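Local coordinates for protein NADP-dependent alcohol dehydrogenase 6 (PDB 1PIW) that reduces a broad range of aromatic and aliphatic aldehydes to alcohols with NADPH, as a zinc-dependent, homodimeric medium-chain alcohol dehydrogenase, at residues A[94-99]-A[110-115]; A[64-69]-A[119-124]; A[164-169]-A[305-310]. All coordinates share one frame; numbering follows the deposited sequence.

Interaction 1: residues A[94-99]-A[110-115]; sequences GAQVFS and NEPYCT. With ZN (zinc ion), chain C.
The side-chain amide of Gln96 lies against the backbone where Glu111 joins Pro112. Its NE2 donates to Glu111 O at 2.8 Å. This bond is bent, with an N-H...O angle of 134°, and the nitrogen stands above the carbonyl plane. A second bond from NE2 runs to Phe98 O, also 2.8 Å, and is straighter at 160°. That carbonyl lies near the plane of the Gln96 amide. Two acceptors on one nitrogen probably hold the amide's rotation, with OE1 beside the Pro112 ring, 3.7 Å from Pro112 CG. The extended chain, with CG trans to the backbone N (chi1 -161°), reaches the turn.

The turn belongs to the structural zinc lobe of the zinc alcohol dehydrogenases. Cys114 SG binds the zinc at 2.4 Å, and Cys100, Cys103 and Cys106 complete the four-sulfur site. Strand 96-98 pairs with strand 118-119, and Val97 and Phe98 form a classic beta bulge opposite Val118. Next along the chain, Ser99 sets its OG against both Glu111 CB and Cys114 CB. The Glu111 carboxylate bends away from this contact to His144. Tyr113 points away from 94-99; its OH bonds Ala300 N, and its side chain packs on Ala293 of the second subunit.

Interaction 2: residues A[64-69]-A[119-124]; sequences LVVGHE and TTYSQP. With ZN (zinc ion), chain D.
Tyr121 packs against the Val66 and His68 side chains and the backbone of Gly67. The contact belongs to the GroES-like catalytic domain. It adjoins the catalytic zinc, of which His68 is a ligand.

The aromatic contacts come first. Val66 CG1 makes a CH-pi contact over one face of the Tyr121 ring. It stands 3.7 Å from the centroid of that ring and 27° off the normal. The His68 and Tyr121 rings meet obliquely, with centroids 5.0 Å apart and planes at 32°. Tyr121 OH lies over one face of the imidazole, toward its rim. Tyr121 CG sits between its own backbone N and carbonyl carbon (chi1 56°), which swings the ring across to Gly67 and His68. An alanine at Tyr121 is likely to open a gap beside the imidazole and leave Val66 CG1 without its aromatic partner.

Apolar packing continues at the ends. Thr120 CB touches His68 CB at 3.6 Å. Leu64 CD1 reaches Tyr121 CB at 4.4 Å.

No hydrogen bond crosses between the segments; several polar side chains bond outside the pair. Thr120 OG1 bonds to Gly94 O and Ala95 O, which tie residues 119-124 to the residues just before strand 96-98. Tyr121 OH makes a weak hydrogen bond to Asp49 of helix 47-53.

Metal coordination is the last kind. Cys46 and Cys163 join the histidine at the zinc. His68 ND1 lies 3.4 Å from Tyr121 CE1, while His68 NE2 binds the metal at 2.2 Å.

Interaction 3: residues A[164-169]-A[305-310]; sequences GGLTVY and KELNQL
Tyr169 and Leu310 pack side by side, running in opposite senses, with Tyr169 CD2 3.5 Å from Leu310 CB. Leu310 CD1 lies over one face of the Tyr169 ring, toward the rim. Glu306 O meets the same ring at its edge, near the ring plane. The phenol end runs on to Gln309, and its OH lies 3.3 Å from Gln309 CB. The Tyr169 side chain leaves its helix with CG trans to the backbone N (chi1 180°), and this carries the ring across helix 304-316, against Glu306 and Leu310.

Leu166 makes the second apolar contact. It crosses Leu307 at about a right angle, with Leu166 CD2 3.8 Å from Leu307 CB. Leu166 CD1 rests on the backbone, 3.6 Å from Leu307 N. Leu310 CD2 reaches back the other way and lies 3.7 Å from Gly165 C. Gly165 has no side chain, and a CB there would come tightly close to Leu310 CD2.

These side chains join two helices that cross steeply. The axes of 164-169 and 305-310 approach to 9.6 Å, with an angle of 105° between their directions. The zinc ligand Cys163 lies in the first turn of helix 161-174, and Thr167 of the same helix lines the NADP pocket. Helix 304-316 follows the last strand, 295-298, of the parallel Rossmann sheet. Helix 190-202 packs on both, through Met202 against Tyr169 and Ile198 against Leu310.

Further out, the Glu306 carboxylate forms a salt bridge with Arg174 and a hydrogen bond with Ser170. Both partners lie on helix 161-174, so the charged end also spans the two helices. The two segments themselves meet mainly through hydrocarbon and one aromatic ring. Shape therefore probably sets how these helices fit, with directional bonds added beside the apolar patch.

In the fold
All three contacts are buried, but their chemistry differs. Interactions 1 and 2 both lie in the GroES-like domain, one beside each zinc. Interaction 1 rests on amide-to-backbone bonding, and its flank reaches the second subunit. Interaction 2 is aromatic and apolar packing behind a zinc ligand. The two touch, through Thr120 and through Ala95 packed on His68. Interaction 3 is helix-on-helix packing, with segment 305-310 in the Rossmann part, and its centre is about 19 Å from that of interaction 2. Even so, Glu69 OE2 probably hydrogen-bonds Gly164 N, which links the histidine's neighbour to helix 161-174.

Interaction 1: residues A[94-99]-A[110-115]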
# COMPACT_ATOMS: atom_id res chain seq x y z
N GLY A 94 6.67 3.18 -26.40
CA GLY A 94 6.78 2.11 -25.42
C GLY A 94 5.60 1.16 -25.42
O GLY A 94 5.03 0.83 -26.46
N ALA A 95 5.21 0.74 -24.22
CA ALA A 95 4.11 -0.20 -24.08
C ALA A 95 2.73 0.36 -24.33
O ALA A 95 1.94 -0.30 -24.96
CB ALA A 95 4.16 -0.85 -22.72
N GLN A 96 2.42 1.56 -23.84
CA GLN A 96 1.08 2.10 -24.10
C GLN A 96 1.07 2.73 -25.49
O GLN A 96 2.10 3.20 -25.98
CB GLN A 96 0.65 3.13 -23.05
CG GLN A 96 -0.86 3.33 -23.06
CD GLN A 96 -1.35 4.23 -21.95
OE1 GLN A 96 -0.80 4.25 -20.85
NE2 GLN A 96 -2.42 4.96 -22.22
N VAL A 97 -0.09 2.77 -26.13
CA VAL A 97 -0.15 3.28 -27.48
C VAL A 97 -1.41 4.11 -27.72
O VAL A 97 -1.64 4.65 -28.82
CB VAL A 97 -0.09 2.06 -28.43
CG1 VAL A 97 -1.48 1.60 -28.80
CG2 VAL A 97 0.76 2.36 -29.61
N PHE A 98 -2.23 4.22 -26.68
CA PHE A 98 -3.48 4.96 -26.79
C PHE A 98 -4.16 5.22 -25.45
O PHE A 98 -4.02 4.45 -24.50
CB PHE A 98 -4.47 4.25 -27.70
CG PHE A 98 -5.74 5.00 -27.88
CD1 PHE A 98 -5.79 6.12 -28.71
CD2 PHE A 98 -6.88 4.63 -27.17
CE1 PHE A 98 -6.95 6.87 -28.83
CE2 PHE A 98 -8.06 5.38 -27.29
CZ PHE A 98 -8.09 6.51 -28.12
N SER A 99 -4.92 6.31 -25.40
CA SER A 99 -5.63 6.73 -24.20
C SER A 99 -6.75 7.67 -24.64
O SER A 99 -6.64 8.32 -25.69
CB SER A 99 -4.65 7.44 -23.27
OG SER A 99 -5.19 7.55 -21.98
N ASN A 110 -1.98 10.13 -15.91
CA ASN A 110 -2.19 8.77 -15.43
C ASN A 110 -2.86 7.94 -16.52
O ASN A 110 -3.67 7.07 -16.24
CB ASN A 110 -3.05 8.78 -14.16
CG ASN A 110 -2.24 9.19 -12.93
OD1 ASN A 110 -1.20 8.60 -12.64
ND2 ASN A 110 -2.72 10.19 -12.21
N GLU A 111 -2.46 8.21 -17.76
CA GLU A 111 -3.01 7.52 -18.89
C GLU A 111 -2.78 6.02 -18.86
O GLU A 111 -3.43 5.28 -19.58
CB GLU A 111 -2.47 8.10 -20.19
CG GLU A 111 -0.97 8.27 -20.24
CD GLU A 111 -0.54 9.66 -19.84
OE1 GLU A 111 -0.41 9.90 -18.62
OE2 GLU A 111 -0.34 10.50 -20.74
N PRO A 112 -1.84 5.55 -18.04
CA PRO A 112 -1.67 4.09 -18.03
C PRO A 112 -2.89 3.47 -17.36
O PRO A 112 -3.18 2.30 -17.55
CB PRO A 112 -0.41 3.89 -17.20
CG PRO A 112 0.38 5.11 -17.50
CD PRO A 112 -0.66 6.20 -17.43
N TYR A 113 -3.59 4.29 -16.58
CA TYR A 113 -4.78 3.85 -15.85
C TYR A 113 -6.07 4.39 -16.46
O TYR A 113 -7.10 4.49 -15.78
CB TYR A 113 -4.67 4.29 -14.39
CG TYR A 113 -3.33 3.96 -13.79
CD1 TYR A 113 -2.21 4.73 -14.07
CD2 TYR A 113 -3.16 2.81 -13.02
CE1 TYR A 113 -0.94 4.35 -13.61
CE2 TYR A 113 -1.91 2.43 -12.56
CZ TYR A 113 -0.81 3.19 -12.86
OH TYR A 113 0.43 2.80 -12.41
N CYS A 114 -6.02 4.76 -17.73
CA CYS A 114 -7.21 5.27 -18.40
C CYS A 114 -8.13 4.12 -18.73
O CYS A 114 -7.69 3.00 -18.97
CB CYS A 114 -6.84 6.01 -19.69
SG CYS A 114 -8.26 6.32 -20.77
N THR A 115 -9.42 4.40 -18.73
CA THR A 115 -10.43 3.40 -19.02
C THR A 115 -10.27 2.83 -20.42
O THR A 115 -10.46 1.64 -20.65
CB THR A 115 -11.84 4.03 -18.92
OG1 THR A 115 -11.99 4.65 -17.64
CG2 THR A 115 -12.92 2.98 -19.11
ZN ZN C . -8.48 8.70 -20.25

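Interaction 2: residues A[64-69]-A[119-124]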
# COMPACT_ATOMS: atom_id res chain seq x y z
N LEU A 64 0.86 -12.41 -34.80
CA LEU A 64 1.06 -11.38 -33.81
C LEU A 64 2.47 -10.83 -33.79
O LEU A 64 3.43 -11.57 -33.58
CB LEU A 64 0.72 -11.92 -32.43
CG LEU A 64 1.00 -10.94 -31.29
CD1 LEU A 64 0.25 -9.64 -31.52
CD2 LEU A 64 0.60 -11.57 -29.97
N VAL A 65 2.60 -9.54 -34.03
CA VAL A 65 3.91 -8.94 -33.95
C VAL A 65 4.04 -8.39 -32.52
O VAL A 65 3.17 -7.68 -32.02
CB VAL A 65 4.06 -7.82 -34.97
CG1 VAL A 65 5.40 -7.12 -34.78
CG2 VAL A 65 3.94 -8.40 -36.37
N VAL A 66 5.12 -8.74 -31.85
CA VAL A 66 5.33 -8.32 -30.48
C VAL A 66 6.48 -7.33 -30.38
O VAL A 66 7.03 -6.91 -31.40
CB VAL A 66 5.57 -9.59 -29.64
CG1 VAL A 66 5.82 -9.26 -28.21
CG2 VAL A 66 4.35 -10.46 -29.74
N GLY A 67 6.84 -6.93 -29.17
CA GLY A 67 7.92 -5.98 -28.99
C GLY A 67 7.31 -4.62 -28.78
O GLY A 67 6.52 -4.19 -29.62
N HIS A 68 7.67 -3.95 -27.69
CA HIS A 68 7.11 -2.65 -27.41
C HIS A 68 8.06 -1.69 -26.69
O HIS A 68 7.70 -0.99 -25.74
CB HIS A 68 5.79 -2.80 -26.63
CG HIS A 68 5.92 -3.48 -25.30
ND1 HIS A 68 4.83 -3.91 -24.57
CD2 HIS A 68 7.01 -3.77 -24.54
CE1 HIS A 68 5.24 -4.42 -23.43
NE2 HIS A 68 6.56 -4.35 -23.38
N GLU A 69 9.30 -1.68 -27.16
CA GLU A 69 10.31 -0.78 -26.64
C GLU A 69 10.97 -0.31 -27.92
O GLU A 69 12.16 -0.53 -28.15
CB GLU A 69 11.26 -1.55 -25.75
CG GLU A 69 10.50 -2.21 -24.62
CD GLU A 69 11.38 -2.70 -23.50
OE1 GLU A 69 12.52 -3.12 -23.80
OE2 GLU A 69 10.92 -2.69 -22.34
N THR A 119 -2.72 -1.30 -25.21
CA THR A 119 -1.33 -1.68 -25.27
C THR A 119 -0.84 -1.81 -26.70
O THR A 119 -1.59 -2.14 -27.61
CB THR A 119 -1.11 -2.97 -24.48
OG1 THR A 119 0.24 -3.43 -24.65
CG2 THR A 119 -2.09 -4.04 -24.96
N THR A 120 0.45 -1.53 -26.89
CA THR A 120 1.13 -1.57 -28.17
C THR A 120 0.81 -2.73 -29.09
O THR A 120 0.71 -2.53 -30.30
CB THR A 120 2.65 -1.52 -27.96
OG1 THR A 120 3.00 -0.24 -27.42
CG2 THR A 120 3.39 -1.77 -29.28
N TYR A 121 0.66 -3.92 -28.54
CA TYR A 121 0.32 -5.10 -29.34
C TYR A 121 -0.64 -6.02 -28.60
O TYR A 121 -0.74 -5.98 -27.37
CB TYR A 121 1.58 -5.89 -29.73
CG TYR A 121 2.46 -6.33 -28.57
CD1 TYR A 121 3.65 -5.66 -28.27
CD2 TYR A 121 2.10 -7.42 -27.77
CE1 TYR A 121 4.45 -6.05 -27.21
CE2 TYR A 121 2.90 -7.82 -26.71
CZ TYR A 121 4.08 -7.13 -26.43
OH TYR A 121 4.86 -7.51 -25.35
N SER A 122 -1.36 -6.84 -29.35
CA SER A 122 -2.29 -7.81 -28.78
C SER A 122 -3.55 -7.29 -28.15
O SER A 122 -4.13 -7.96 -27.29
CB SER A 122 -1.58 -8.66 -27.72
OG SER A 122 -0.63 -9.51 -28.34
N GLN A 123 -3.98 -6.09 -28.55
CA GLN A 123 -5.21 -5.52 -28.03
C GLN A 123 -5.97 -4.91 -29.18
O GLN A 123 -5.38 -4.33 -30.10
CB GLN A 123 -4.95 -4.44 -26.97
CG GLN A 123 -6.21 -4.06 -26.16
CD GLN A 123 -5.96 -3.07 -25.02
OE1 GLN A 123 -4.91 -3.08 -24.39
NE2 GLN A 123 -6.95 -2.23 -24.75
N PRO A 124 -7.29 -5.06 -29.17
CA PRO A 124 -8.05 -4.46 -30.27
C PRO A 124 -8.41 -3.02 -29.88
O PRO A 124 -8.65 -2.73 -28.70
CB PRO A 124 -9.25 -5.37 -30.38
CG PRO A 124 -9.50 -5.77 -28.95
CD PRO A 124 -8.11 -6.04 -28.44
ZN ZN D . 6.95 -4.30 -21.17

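Interaction 3: residues A[164-169]-A[305-310]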
# COMPACT_ATOMS: atom_id res chain seq x y z
N GLY A 164 10.46 -1.38 -20.07
CA GLY A 164 11.07 -2.00 -18.92
C GLY A 164 11.54 -0.91 -17.98
O GLY A 164 11.28 -0.97 -16.78
N GLY A 165 12.22 0.09 -18.54
CA GLY A 165 12.72 1.19 -17.74
C GLY A 165 11.59 2.00 -17.12
O GLY A 165 11.46 2.09 -15.90
N LEU A 166 10.77 2.60 -17.97
CA LEU A 166 9.67 3.41 -17.49
C LEU A 166 8.86 2.68 -16.42
O LEU A 166 8.35 3.30 -15.50
CB LEU A 166 8.75 3.77 -18.65
CG LEU A 166 7.51 4.54 -18.22
CD1 LEU A 166 7.97 5.82 -17.61
CD2 LEU A 166 6.60 4.79 -19.41
N THR A 167 8.78 1.36 -16.54
CA THR A 167 8.01 0.56 -15.59
C THR A 167 8.51 0.58 -14.14
O THR A 167 7.70 0.42 -13.21
CB THR A 167 7.87 -0.90 -16.09
OG1 THR A 167 6.82 -0.97 -17.06
CG2 THR A 167 7.54 -1.84 -14.96
N VAL A 168 9.82 0.76 -13.95
CA VAL A 168 10.43 0.84 -12.61
C VAL A 168 10.52 2.29 -12.24
O VAL A 168 10.43 2.67 -11.07
CB VAL A 168 11.88 0.39 -12.53
CG1 VAL A 168 12.09 -0.42 -11.28
CG2 VAL A 168 12.29 -0.34 -13.79
N TYR A 169 10.73 3.12 -13.25
CA TYR A 169 10.87 4.53 -13.01
C TYR A 169 9.62 5.14 -12.41
O TYR A 169 9.70 5.87 -11.43
CB TYR A 169 11.25 5.28 -14.29
CG TYR A 169 11.39 6.76 -14.06
CD1 TYR A 169 12.22 7.25 -13.05
CD2 TYR A 169 10.69 7.67 -14.83
CE1 TYR A 169 12.33 8.61 -12.80
CE2 TYR A 169 10.79 9.04 -14.59
CZ TYR A 169 11.61 9.50 -13.58
OH TYR A 169 11.69 10.85 -13.34
N LYS A 305 4.79 11.58 -19.40
CA LYS A 305 5.52 12.66 -18.76
C LYS A 305 6.73 12.02 -18.09
O LYS A 305 7.88 12.41 -18.34
CB LYS A 305 4.61 13.34 -17.73
CG LYS A 305 5.30 14.31 -16.77
CD LYS A 305 4.25 14.99 -15.90
CE LYS A 305 4.84 15.78 -14.73
NZ LYS A 305 5.29 14.93 -13.57
N GLU A 306 6.46 11.03 -17.25
CA GLU A 306 7.52 10.31 -16.55
C GLU A 306 8.47 9.72 -17.58
O GLU A 306 9.67 9.70 -17.37
CB GLU A 306 6.93 9.20 -15.69
CG GLU A 306 5.98 9.72 -14.62
CD GLU A 306 5.24 8.63 -13.89
OE1 GLU A 306 4.58 7.81 -14.56
OE2 GLU A 306 5.30 8.58 -12.65
N LEU A 307 7.94 9.23 -18.69
CA LEU A 307 8.79 8.64 -19.72
C LEU A 307 9.79 9.65 -20.27
O LEU A 307 10.93 9.28 -20.61
CB LEU A 307 7.97 8.07 -20.87
CG LEU A 307 8.82 7.30 -21.89
CD1 LEU A 307 9.92 6.54 -21.18
CD2 LEU A 307 7.95 6.35 -22.69
N ASN A 308 9.38 10.90 -20.38
CA ASN A 308 10.29 11.92 -20.87
C ASN A 308 11.25 12.25 -19.74
O ASN A 308 12.44 12.45 -19.96
CB ASN A 308 9.52 13.15 -21.33
CG ASN A 308 8.89 12.96 -22.71
OD1 ASN A 308 9.58 12.67 -23.70
ND2 ASN A 308 7.57 13.13 -22.79
N GLN A 309 10.74 12.28 -18.52
CA GLN A 309 11.59 12.55 -17.36
C GLN A 309 12.77 11.55 -17.30
O GLN A 309 13.91 11.93 -17.03
CB GLN A 309 10.77 12.42 -16.07
CG GLN A 309 9.91 13.62 -15.74
CD GLN A 309 9.12 13.40 -14.47
OE1 GLN A 309 9.53 12.62 -13.60
NE2 GLN A 309 7.98 14.08 -14.35
N LEU A 310 12.46 10.27 -17.53
CA LEU A 310 13.47 9.22 -17.50
C LEU A 310 14.45 9.45 -18.63
O LEU A 310 15.67 9.48 -18.42
CB LEU A 310 12.81 7.84 -17.64
CG LEU A 310 13.77 6.64 -17.65
CD1 LEU A 310 14.63 6.70 -16.40
CD2 LEU A 310 13.02 5.34 -17.68